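Local coordinates for protein rhamnosidase B (Bacillus sp., PDB 2OKX) that probably hydrolyses terminal alpha-L-rhamnose residues from rhamnosides, as a glycoside hydrolase of family 78, at residues F53-Q58 with V86-A91. Numbering follows the deposited sequence.
Sequences FVNGEQ and VRNTIA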
loop_
_atom_site.group_PDB
_atom_site.type_symbol
_atom_site.label_atom_id
_atom_site.label_comp_id
_atom_site.label_asym_id
_atom_site.label_seq_id
_atom_site.Cartn_x
_atom_site.Cartn_y
_atom_site.Cartn_z
ATOM N N PHE A 53 -17.720 -2.880 -18.490
ATOM C CA PHE A 53 -18.667 -3.933 -18.832
ATOM C C PHE A 53 -18.996 -3.856 -20.322
ATOM O O PHE A 53 -19.240 -2.772 -20.857
ATOM C CB PHE A 53 -19.977 -3.785 -18.053
ATOM C CG PHE A 53 -19.831 -3.915 -16.566
ATOM C CD1 PHE A 53 -19.448 -2.824 -15.794
ATOM C CD2 PHE A 53 -20.104 -5.123 -15.932
ATOM C CE1 PHE A 53 -19.346 -2.932 -14.409
ATOM C CE2 PHE A 53 -20.004 -5.242 -14.548
ATOM C CZ PHE A 53 -19.625 -4.144 -13.786
ATOM N N VAL A 54 -18.987 -5.001 -20.994
ATOM C CA VAL A 54 -19.320 -5.047 -22.413
ATOM C C VAL A 54 -20.445 -6.057 -22.555
ATOM O O VAL A 54 -20.251 -7.256 -22.351
ATOM C CB VAL A 54 -18.122 -5.480 -23.277
ATOM C CG1 VAL A 54 -18.534 -5.530 -24.740
ATOM C CG2 VAL A 54 -16.967 -4.503 -23.095
ATOM N N ASN A 55 -21.627 -5.554 -22.891
ATOM C CA ASN A 55 -22.810 -6.385 -23.038
ATOM C C ASN A 55 -23.132 -7.093 -21.733
ATOM O O ASN A 55 -23.576 -8.239 -21.725
ATOM C CB ASN A 55 -22.626 -7.396 -24.175
ATOM C CG ASN A 55 -22.744 -6.751 -25.539
ATOM O OD1 ASN A 55 -23.685 -5.999 -25.796
ATOM N ND2 ASN A 55 -21.798 -7.040 -26.422
ATOM N N GLY A 56 -22.899 -6.392 -20.626
ATOM C CA GLY A 56 -23.191 -6.940 -19.315
ATOM C C GLY A 56 -22.052 -7.695 -18.662
ATOM O O GLY A 56 -22.063 -7.908 -17.452
ATOM N N GLU A 57 -21.067 -8.096 -19.453
ATOM C CA GLU A 57 -19.930 -8.846 -18.930
ATOM C C GLU A 57 -18.799 -7.930 -18.456
ATOM O O GLU A 57 -18.342 -7.063 -19.202
ATOM C CB GLU A 57 -19.405 -9.795 -20.008
ATOM C CG GLU A 57 -18.283 -10.713 -19.551
ATOM C CD GLU A 57 -17.777 -11.608 -20.669
ATOM O OE1 GLU A 57 -18.605 -12.307 -21.296
ATOM O OE2 GLU A 57 -16.550 -11.616 -20.919
ATOM N N GLN A 58 -18.350 -8.126 -17.219
ATOM C CA GLN A 58 -17.259 -7.316 -16.683
ATOM C C GLN A 58 -15.984 -7.711 -17.419
ATOM O O GLN A 58 -15.572 -8.874 -17.391
ATOM C CB GLN A 58 -17.090 -7.565 -15.188
ATOM C CG GLN A 58 -16.231 -6.523 -14.498
ATOM C CD GLN A 58 -15.872 -6.919 -13.089
ATOM O OE1 GLN A 58 -14.884 -7.618 -12.859
ATOM N NE2 GLN A 58 -16.684 -6.489 -12.131
ATOM N N VAL A 86 -25.764 -6.778 -34.434
ATOM C CA VAL A 86 -26.831 -6.308 -33.556
ATOM C C VAL A 86 -26.384 -5.201 -32.603
ATOM O O VAL A 86 -25.216 -4.809 -32.586
ATOM C CB VAL A 86 -27.419 -7.467 -32.721
ATOM C CG1 VAL A 86 -28.044 -8.506 -33.642
ATOM C CG2 VAL A 86 -26.332 -8.095 -31.871
ATOM N N ARG A 87 -27.333 -4.700 -31.820
ATOM C CA ARG A 87 -27.064 -3.641 -30.855
ATOM C C ARG A 87 -26.211 -4.152 -29.700
ATOM O O ARG A 87 -26.499 -5.196 -29.115
ATOM C CB ARG A 87 -28.382 -3.072 -30.320
ATOM C CG ARG A 87 -28.237 -2.167 -29.104
ATOM C CD ARG A 87 -29.566 -1.514 -28.758
ATOM N NE ARG A 87 -29.571 -0.932 -27.419
ATOM C CZ ARG A 87 -29.562 -1.643 -26.295
ATOM N NH1 ARG A 87 -29.565 -1.029 -25.117
ATOM N NH2 ARG A 87 -29.557 -2.969 -26.346
ATOM N N ASN A 88 -25.160 -3.402 -29.390
ATOM C CA ASN A 88 -24.234 -3.737 -28.314
ATOM C C ASN A 88 -24.275 -2.635 -27.265
ATOM O O ASN A 88 -24.536 -1.476 -27.586
ATOM C CB ASN A 88 -22.815 -3.865 -28.868
ATOM C CG ASN A 88 -22.604 -5.153 -29.639
ATOM O OD1 ASN A 88 -22.191 -6.165 -29.074
ATOM N ND2 ASN A 88 -22.899 -5.125 -30.933
ATOM N N THR A 89 -24.012 -2.997 -26.014
ATOM C CA THR A 89 -24.031 -2.027 -24.930
ATOM C C THR A 89 -22.730 -1.973 -24.136
ATOM O O THR A 89 -22.200 -3.002 -23.711
ATOM C CB THR A 89 -25.172 -2.326 -23.947
ATOM O OG1 THR A 89 -26.421 -2.308 -24.650
ATOM C CG2 THR A 89 -25.201 -1.287 -22.830
ATOM N N ILE A 90 -22.219 -0.759 -23.946
ATOM C CA ILE A 90 -21.005 -0.539 -23.173
ATOM C C ILE A 90 -21.445 0.151 -21.893
ATOM O O ILE A 90 -22.152 1.161 -21.938
ATOM C CB ILE A 90 -20.009 0.385 -23.902
ATOM C CG1 ILE A 90 -19.669 -0.185 -25.281
ATOM C CG2 ILE A 90 -18.746 0.537 -23.067
ATOM C CD1 ILE A 90 -19.026 -1.562 -25.242
ATOM N N ALA A 91 -21.044 -0.403 -20.753
ATOM C CA ALA A 91 -21.403 0.166 -19.460
ATOM C C ALA A 91 -20.142 0.348 -18.635
ATOM O O ALA A 91 -19.264 -0.517 -18.623
ATOM C CB ALA A 91 -22.373 -0.750 -18.736
HETATM O O HOH W 1 -22.469 -3.652 -20.597
#
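The side chain of N55 reaches across to strand 87-96 and overlaps N88, its ND2 giving a nearly straight hydrogen bond of 2.8 Å to N88 OD1. The setting is a beta hairpin in the N-terminal domain, whose type I' turn from V54 to E57 joins strands 49-54 and 57-62, with the first of these pairing antiparallel with strand 87-96. N55 suits the first inner corner of this turn because asparagine readily adopts the positive phi needed there. G56 fills the second, where a CB would be jammed against the carbonyl O of N55.

Beyond the last regular bridge, N55 prolongs the ladder with both backbone and side chain. Its N bonds to T89 O at 2.7 Å, while its OD1, standing in for a strand carbonyl, receives T89 N at 3.0 Å from well above the amide plane. With CG beside the backbone N (chi1 -75°), the amide can meet both partners; its plane is turned 49° from that of N88, yet N55 ND2 lies on an in-plane lone pair of N88 OD1. Q81 O also accepts from ND2, and R83 N gives to N88 OD1, so the loop before strand 87-96 is tied into the same network. Were this asparagine an alanine, T89 N would probably lose its side-chain acceptor, and Q81 O and N88 OD1 the donor they share.

Farther along, F53 and A91 form a hydrogen-bonded pair, and A91 ends at its CB, which lies 3.9 Å from F53 CB. On the opposite face, V54 and I90 lie side by side against L42 of strand 41-47, branched residues well suited to buried strands. Water bridges the turn to the neighbouring strand, accepting from G56 N at 2.8 Å and donating to T89 O at 3.2 Å.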